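Local coordinates for designed protein 5L6HC3_1 (Synthetic construct, PDB 5IZS), which is a computationally designed helical hairpin that assembles into a homotrimer, its specificity probably set by designed modular hydrogen-bond networks, at residues C[16-27]-C[62-73]. Residues are numbered along the deposited sequence; the frame is centred on the assembly and turned at random.
Sequences ELARKLLEAVAR and IVEEAEEEIRRA
Leu17, Leu21 and Ala24 meet Ala73, Ile70, Ala66 and Ile62 in an apolar strip between antiparallel helical segments 16-27 and 62-73, whose axes approach to 9.8 Å, with N-to-C directions 176° apart. Leu17 spreads its two methyls: CD2 touches Ala73 CB at 3.7 Å, while CD1 reaches Ile70 CG1 and lies 3.5 Å from Glu69 CG. Leucine's fork spans several neighbours, whereas the small alanines let the backbones come close; Leu21 CD2 rests on Ala66 CB at 3.8 Å. Branched Ile62 offers CG2 to Ala24 CB and CG1 to Arg27 at once.

Lys20 and Glu69 suit the border, touching through their CG methylenes while their ends carry charge. Arg27, long enough to cross Ile62 and bent at chi3 (91°), lays one guanidinium face over CG1 and sends NH1 edgewise to Glu65 OE1, a 3.0 Å salt-bridged hydrogen bond on the syn side of the carboxylate. With an alanine in place of Ile62, the guanidinium would probably lose its apolar support and turn more freely, and a gap would open beside Ala24. At the opposite end Glu16 OE2 and Arg72 NH2 form a long salt bridge of 3.8 Å; Glu69 OE1 joins this network by charge alone, well out of the guanidinium plane.

Leu22 of a second subunit packs on Ala66, placing this helical hairpin, helix 6-41 against helix 45-82, within a trimeric six-helix bundle.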
ATOM      1  N   GLU C  16      -4.934 -12.639   6.742  1.00 37.48           N
ATOM      2  CA  GLU C  16      -4.963 -11.654   7.810  1.00 40.06           C
ATOM      3  C   GLU C  16      -3.884 -10.603   7.554  1.00 40.32           C
ATOM      4  O   GLU C  16      -4.064  -9.424   7.864  1.00 47.02           O
ATOM      5  CB  GLU C  16      -4.760 -12.331   9.166  1.00 42.94           C
ATOM      6  CG  GLU C  16      -5.257 -11.521  10.347  1.00 47.72           C
ATOM      7  CD  GLU C  16      -4.910 -12.168  11.670  1.00 64.99           C
ATOM      8  OE1 GLU C  16      -4.287 -13.250  11.653  1.00 63.93           O
ATOM      9  OE2 GLU C  16      -5.256 -11.594  12.725  1.00 63.32           O
ATOM     10  N   LEU C  17      -2.782 -11.036   6.945  1.00 37.62           N
ATOM     11  CA  LEU C  17      -1.635 -10.171   6.691  1.00 31.53           C
ATOM     12  C   LEU C  17      -1.924  -9.169   5.575  1.00 33.02           C
ATOM     13  O   LEU C  17      -1.573  -7.994   5.684  1.00 29.91           O
ATOM     14  CB  LEU C  17      -0.404 -11.011   6.345  1.00 32.59           C
ATOM     15  CG  LEU C  17       0.968 -10.344   6.451  1.00 31.45           C
ATOM     16  CD1 LEU C  17       1.093  -9.632   7.780  1.00 31.67           C
ATOM     17  CD2 LEU C  17       2.075 -11.381   6.295  1.00 30.84           C
ATOM     18  N   ALA C  18      -2.568  -9.634   4.507  1.00 34.62           N
ATOM     19  CA  ALA C  18      -2.932  -8.765   3.390  1.00 30.35           C
ATOM     20  C   ALA C  18      -3.919  -7.690   3.838  1.00 28.05           C
ATOM     21  O   ALA C  18      -3.843  -6.541   3.401  1.00 29.75           O
ATOM     22  CB  ALA C  18      -3.517  -9.581   2.245  1.00 30.28           C
ATOM     23  N   ARG C  19      -4.835  -8.075   4.724  1.00 26.73           N
ATOM     24  CA  ARG C  19      -5.840  -7.159   5.260  1.00 30.12           C
ATOM     25  C   ARG C  19      -5.212  -6.007   6.039  1.00 28.81           C
ATOM     26  O   ARG C  19      -5.572  -4.847   5.845  1.00 30.39           O
ATOM     27  CB  ARG C  19      -6.825  -7.903   6.166  1.00 32.38           C
ATOM     28  CG  ARG C  19      -7.809  -8.809   5.439  1.00 39.75           C
ATOM     29  CD  ARG C  19      -9.163  -8.804   6.143  1.00 47.81           C
ATOM     30  NE  ARG C  19      -9.969  -9.978   5.814  1.00 56.65           N
ATOM     31  CZ  ARG C  19     -10.733 -10.087   4.731  1.00 63.53           C
ATOM     32  NH1 ARG C  19     -10.800  -9.091   3.857  1.00 69.48           N
ATOM     33  NH2 ARG C  19     -11.427 -11.197   4.520  1.00 60.69           N
ATOM     34  N   LYS C  20      -4.278  -6.339   6.927  1.00 30.28           N
ATOM     35  CA  LYS C  20      -3.624  -5.339   7.766  1.00 32.12           C
ATOM     36  C   LYS C  20      -2.856  -4.336   6.912  1.00 27.78           C
ATOM     37  O   LYS C  20      -2.879  -3.137   7.182  1.00 24.93           O
ATOM     38  CB  LYS C  20      -2.685  -6.005   8.773  1.00 36.25           C
ATOM     39  CG  LYS C  20      -1.972  -5.026   9.697  1.00 40.62           C
ATOM     40  CD  LYS C  20      -2.948  -4.071  10.362  1.00 45.20           C
ATOM     41  CE  LYS C  20      -2.234  -3.075  11.260  1.00 48.84           C
ATOM     42  NZ  LYS C  20      -3.175  -2.095  11.868  1.00 51.93           N
ATOM     43  N   LEU C  21      -2.188  -4.834   5.876  1.00 26.21           N
ATOM     44  CA  LEU C  21      -1.434  -3.976   4.971  1.00 29.69           C
ATOM     45  C   LEU C  21      -2.362  -3.081   4.157  1.00 27.39           C
ATOM     46  O   LEU C  21      -2.064  -1.909   3.940  1.00 23.13           O
ATOM     47  CB  LEU C  21      -0.553  -4.817   4.049  1.00 33.25           C
ATOM     48  CG  LEU C  21       0.759  -5.257   4.700  1.00 38.06           C
ATOM     49  CD1 LEU C  21       1.566  -6.149   3.767  1.00 35.81           C
ATOM     50  CD2 LEU C  21       1.558  -4.030   5.102  1.00 41.06           C
ATOM     51  N   LEU C  22      -3.489  -3.632   3.716  1.00 28.27           N
ATOM     52  CA  LEU C  22      -4.489  -2.836   3.015  1.00 29.69           C
ATOM     53  C   LEU C  22      -5.065  -1.786   3.954  1.00 29.98           C
ATOM     54  O   LEU C  22      -5.299  -0.642   3.558  1.00 34.42           O
ATOM     55  CB  LEU C  22      -5.606  -3.721   2.464  1.00 25.13           C
ATOM     56  CG  LEU C  22      -6.664  -2.986   1.638  1.00 21.96           C
ATOM     57  CD1 LEU C  22      -6.040  -2.376   0.389  1.00 16.26           C
ATOM     58  CD2 LEU C  22      -7.813  -3.917   1.273  1.00 19.61           C
ATOM     59  N   GLU C  23      -5.289  -2.189   5.202  1.00 23.01           N
ATOM     60  CA  GLU C  23      -5.769  -1.285   6.236  1.00 24.63           C
ATOM     61  C   GLU C  23      -4.767  -0.155   6.458  1.00 26.78           C
ATOM     62  O   GLU C  23      -5.151   0.990   6.687  1.00 30.63           O
ATOM     63  CB  GLU C  23      -6.017  -2.046   7.537  1.00 32.04           C
ATOM     64  CG  GLU C  23      -6.496  -1.183   8.686  1.00 42.94           C
ATOM     65  CD  GLU C  23      -6.801  -1.996   9.926  1.00 71.71           C
ATOM     66  OE1 GLU C  23      -7.550  -2.988   9.813  1.00 69.81           O
ATOM     67  OE2 GLU C  23      -6.286  -1.646  11.010  1.00 71.06           O
ATOM     68  N   ALA C  24      -3.481  -0.486   6.370  1.00 21.63           N
ATOM     69  CA  ALA C  24      -2.418   0.506   6.488  1.00 20.05           C
ATOM     70  C   ALA C  24      -2.452   1.478   5.312  1.00 22.52           C
ATOM     71  O   ALA C  24      -2.364   2.690   5.491  1.00 28.96           O
ATOM     72  CB  ALA C  24      -1.060  -0.177   6.577  1.00 21.26           C
ATOM     73  N   VAL C  25      -2.597   0.930   4.111  1.00 20.43           N
ATOM     74  CA  VAL C  25      -2.669   1.728   2.895  1.00 24.80           C
ATOM     75  C   VAL C  25      -3.888   2.648   2.901  1.00 23.31           C
ATOM     76  O   VAL C  25      -3.804   3.809   2.499  1.00 24.16           O
ATOM     77  CB  VAL C  25      -2.699   0.824   1.646  1.00 28.37           C
ATOM     78  CG1 VAL C  25      -3.351   1.531   0.468  1.00 23.47           C
ATOM     79  CG2 VAL C  25      -1.290   0.363   1.299  1.00 31.41           C
ATOM     80  N   ALA C  26      -5.014   2.126   3.377  1.00 26.19           N
ATOM     81  CA  ALA C  26      -6.244   2.905   3.476  1.00 27.13           C
ATOM     82  C   ALA C  26      -6.091   4.086   4.433  1.00 28.16           C
ATOM     83  O   ALA C  26      -6.533   5.197   4.134  1.00 29.54           O
ATOM     84  CB  ALA C  26      -7.395   2.015   3.916  1.00 38.80           C
ATOM     85  N   ARG C  27      -5.457   3.838   5.578  1.00 28.55           N
ATOM     86  CA  ARG C  27      -5.238   4.880   6.583  1.00 30.60           C
ATOM     87  C   ARG C  27      -4.298   5.963   6.068  1.00 25.25           C
ATOM     88  O   ARG C  27      -4.536   7.151   6.280  1.00 19.97           O
ATOM     89  CB  ARG C  27      -4.675   4.283   7.875  1.00 36.39           C
ATOM     90  CG  ARG C  27      -5.731   3.810   8.866  1.00 41.53           C
ATOM     91  CD  ARG C  27      -5.092   3.063  10.034  1.00 46.80           C
ATOM     92  NE  ARG C  27      -4.757   3.940  11.154  1.00 51.10           N
ATOM     93  CZ  ARG C  27      -3.840   3.654  12.073  1.00 54.88           C
ATOM     94  NH1 ARG C  27      -3.152   2.520  11.995  1.00 55.76           N
ATOM     95  NH2 ARG C  27      -3.599   4.503  13.064  1.00 58.57           N
ATOM     96  N   ILE C  62       2.067   4.099  11.497  1.00 26.94           N
ATOM     97  CA  ILE C  62       1.269   3.145  10.734  1.00 22.00           C
ATOM     98  C   ILE C  62       2.145   2.121  10.016  1.00 22.26           C
ATOM     99  O   ILE C  62       1.863   0.923  10.043  1.00 26.30           O
ATOM    100  CB  ILE C  62       0.375   3.879   9.720  1.00 23.04           C
ATOM    101  CG1 ILE C  62      -0.829   4.480  10.444  1.00 24.01           C
ATOM    102  CG2 ILE C  62      -0.095   2.939   8.623  1.00 16.88           C
ATOM    103  CD1 ILE C  62      -1.352   5.736   9.804  1.00 20.95           C
ATOM    104  N   VAL C  63       3.216   2.595   9.390  1.00 19.38           N
ATOM    105  CA  VAL C  63       4.168   1.713   8.729  1.00 21.55           C
ATOM    106  C   VAL C  63       4.823   0.769   9.734  1.00 29.11           C
ATOM    107  O   VAL C  63       4.928  -0.433   9.485  1.00 26.01           O
ATOM    108  CB  VAL C  63       5.255   2.513   7.981  1.00 25.35           C
ATOM    109  CG1 VAL C  63       6.511   1.672   7.764  1.00 24.38           C
ATOM    110  CG2 VAL C  63       4.706   3.027   6.656  1.00 24.41           C
ATOM    111  N   GLU C  64       5.245   1.311  10.874  1.00 30.42           N
ATOM    112  CA  GLU C  64       5.876   0.502  11.914  1.00 33.11           C
ATOM    113  C   GLU C  64       4.898  -0.503  12.524  1.00 29.92           C
ATOM    114  O   GLU C  64       5.283  -1.625  12.860  1.00 27.63           O
ATOM    115  CB  GLU C  64       6.464   1.400  13.001  1.00 36.89           C
ATOM    116  CG  GLU C  64       7.853   1.912  12.665  1.00 42.68           C
ATOM    117  CD  GLU C  64       8.251   3.116  13.490  1.00 48.67           C
ATOM    118  OE1 GLU C  64       7.439   3.561  14.329  1.00 47.10           O
ATOM    119  OE2 GLU C  64       9.376   3.621  13.294  1.00 51.67           O
ATOM    120  N   GLU C  65       3.636  -0.104  12.655  1.00 27.23           N
ATOM    121  CA  GLU C  65       2.589  -1.015  13.112  1.00 26.79           C
ATOM    122  C   GLU C  65       2.454  -2.196  12.154  1.00 22.80           C
ATOM    123  O   GLU C  65       2.252  -3.332  12.578  1.00 22.01           O
ATOM    124  CB  GLU C  65       1.247  -0.291  13.240  1.00 24.40           C
ATOM    125  CG  GLU C  65       1.125   0.586  14.474  1.00 32.44           C
ATOM    126  CD  GLU C  65      -0.105   1.478  14.442  1.00 42.92           C
ATOM    127  OE1 GLU C  65      -1.027   1.209  13.643  1.00 44.46           O
ATOM    128  OE2 GLU C  65      -0.143   2.460  15.214  1.00 46.78           O
ATOM    129  N   ALA C  66       2.586  -1.918  10.861  1.00 23.61           N
ATOM    130  CA  ALA C  66       2.462  -2.952   9.837  1.00 19.48           C
ATOM    131  C   ALA C  66       3.697  -3.848   9.792  1.00 22.86           C
ATOM    132  O   ALA C  66       3.587  -5.057   9.585  1.00 22.43           O
ATOM    133  CB  ALA C  66       2.214  -2.321   8.476  1.00 20.57           C
ATOM    134  N   GLU C  67       4.868  -3.246   9.985  1.00 21.58           N
ATOM    135  CA  GLU C  67       6.125  -3.988  10.054  1.00 29.50           C
ATOM    136  C   GLU C  67       6.105  -4.967  11.223  1.00 30.74           C
ATOM    137  O   GLU C  67       6.659  -6.062  11.144  1.00 30.42           O
ATOM    138  CB  GLU C  67       7.314  -3.036  10.195  1.00 37.64           C
ATOM    139  CG  GLU C  67       7.597  -2.182   8.974  1.00 42.57           C
ATOM    140  CD  GLU C  67       8.584  -1.066   9.257  1.00 46.63           C
ATOM    141  OE1 GLU C  67       8.853  -0.795  10.447  1.00 50.72           O
ATOM    142  OE2 GLU C  67       9.093  -0.461   8.291  1.00 45.75           O
ATOM    143  N   GLU C  68       5.449  -4.562  12.305  1.00 29.81           N
ATOM    144  CA  GLU C  68       5.397  -5.361  13.518  1.00 35.25           C
ATOM    145  C   GLU C  68       4.489  -6.576  13.341  1.00 30.43           C
ATOM    146  O   GLU C  68       4.785  -7.661  13.837  1.00 25.12           O
ATOM    147  CB  GLU C  68       4.925  -4.502  14.691  1.00 44.26           C
ATOM    148  CG  GLU C  68       5.211  -5.120  16.043  1.00 59.13           C
ATOM    149  CD  GLU C  68       6.593  -5.736  16.110  1.00 68.75           C
ATOM    150  OE1 GLU C  68       7.579  -5.055  15.756  1.00 72.94           O
ATOM    151  OE2 GLU C  68       6.691  -6.911  16.512  1.00 74.97           O
ATOM    152  N   GLU C  69       3.391  -6.380  12.620  1.00 30.00           N
ATOM    153  CA  GLU C  69       2.455  -7.453  12.304  1.00 29.35           C
ATOM    154  C   GLU C  69       3.093  -8.481  11.366  1.00 26.63           C
ATOM    155  O   GLU C  69       2.809  -9.676  11.451  1.00 28.04           O
ATOM    156  CB  GLU C  69       1.183  -6.862  11.691  1.00 30.21           C
ATOM    157  CG  GLU C  69       0.479  -7.729  10.666  1.00 37.60           C
ATOM    158  CD  GLU C  69      -0.421  -8.783  11.284  1.00 45.72           C
ATOM    159  OE1 GLU C  69      -0.162  -9.214  12.428  1.00 52.50           O
ATOM    160  OE2 GLU C  69      -1.402  -9.177  10.620  1.00 44.08           O
ATOM    161  N   ILE C  70       3.968  -8.010  10.482  1.00 25.51           N
ATOM    162  CA  ILE C  70       4.699  -8.896   9.583  1.00 26.15           C
ATOM    163  C   ILE C  70       5.676  -9.765  10.378  1.00 33.67           C
ATOM    164  O   ILE C  70       5.821 -10.957  10.103  1.00 31.75           O
ATOM    165  CB  ILE C  70       5.446  -8.095   8.496  1.00 27.06           C
ATOM    166  CG1 ILE C  70       4.458  -7.601   7.436  1.00 26.35           C
ATOM    167  CG2 ILE C  70       6.524  -8.942   7.830  1.00 29.16           C
ATOM    168  CD1 ILE C  70       5.087  -6.728   6.379  1.00 23.00           C
ATOM    169  N   ARG C  71       6.331  -9.167  11.372  1.00 35.47           N
ATOM    170  CA  ARG C  71       7.215  -9.916  12.262  1.00 38.95           C
ATOM    171  C   ARG C  71       6.420 -10.958  13.046  1.00 34.55           C
ATOM    172  O   ARG C  71       6.947 -12.014  13.392  1.00 30.98           O
ATOM    173  CB  ARG C  71       7.956  -8.985  13.229  1.00 43.40           C
ATOM    174  CG  ARG C  71       9.190  -8.307  12.644  1.00 50.58           C
ATOM    175  CD  ARG C  71       9.898  -7.441  13.685  1.00 62.44           C
ATOM    176  NE  ARG C  71      10.868  -6.533  13.075  1.00 72.35           N
ATOM    177  CZ  ARG C  71      11.454  -5.522  13.709  1.00 78.76           C
ATOM    178  NH1 ARG C  71      11.172  -5.279  14.983  1.00 80.66           N
ATOM    179  NH2 ARG C  71      12.321  -4.749  13.069  1.00 80.71           N
ATOM    180  N   ARG C  72       5.154 -10.661  13.326  1.00 35.88           N
ATOM    181  CA  ARG C  72       4.309 -11.617  14.031  1.00 39.50           C
ATOM    182  C   ARG C  72       3.973 -12.782  13.120  1.00 30.69           C
ATOM    183  O   ARG C  72       4.086 -13.937  13.522  1.00 28.76           O
ATOM    184  CB  ARG C  72       3.022 -10.977  14.535  1.00 36.16           C
ATOM    185  CG  ARG C  72       2.424 -11.698  15.733  1.00 37.77           C
ATOM    186  CD  ARG C  72       1.181 -10.987  16.235  1.00 44.78           C
ATOM    187  NE  ARG C  72       0.072 -11.076  15.292  1.00 47.36           N
ATOM    188  CZ  ARG C  72      -1.134 -10.570  15.525  1.00 48.56           C
ATOM    189  NH1 ARG C  72      -1.379  -9.943  16.668  1.00 50.03           N
ATOM    190  NH2 ARG C  72      -2.095 -10.693  14.620  1.00 47.41           N
ATOM    191  N   ALA C  73       3.548 -12.467  11.897  1.00 31.03           N
ATOM    192  CA  ALA C  73       3.234 -13.488  10.900  1.00 31.13           C
ATOM    193  C   ALA C  73       4.426 -14.410  10.645  1.00 32.21           C
ATOM    194  O   ALA C  73       4.268 -15.627  10.583  1.00 29.72           O
ATOM    195  CB  ALA C  73       2.777 -12.839   9.606  1.00 24.29           C
TER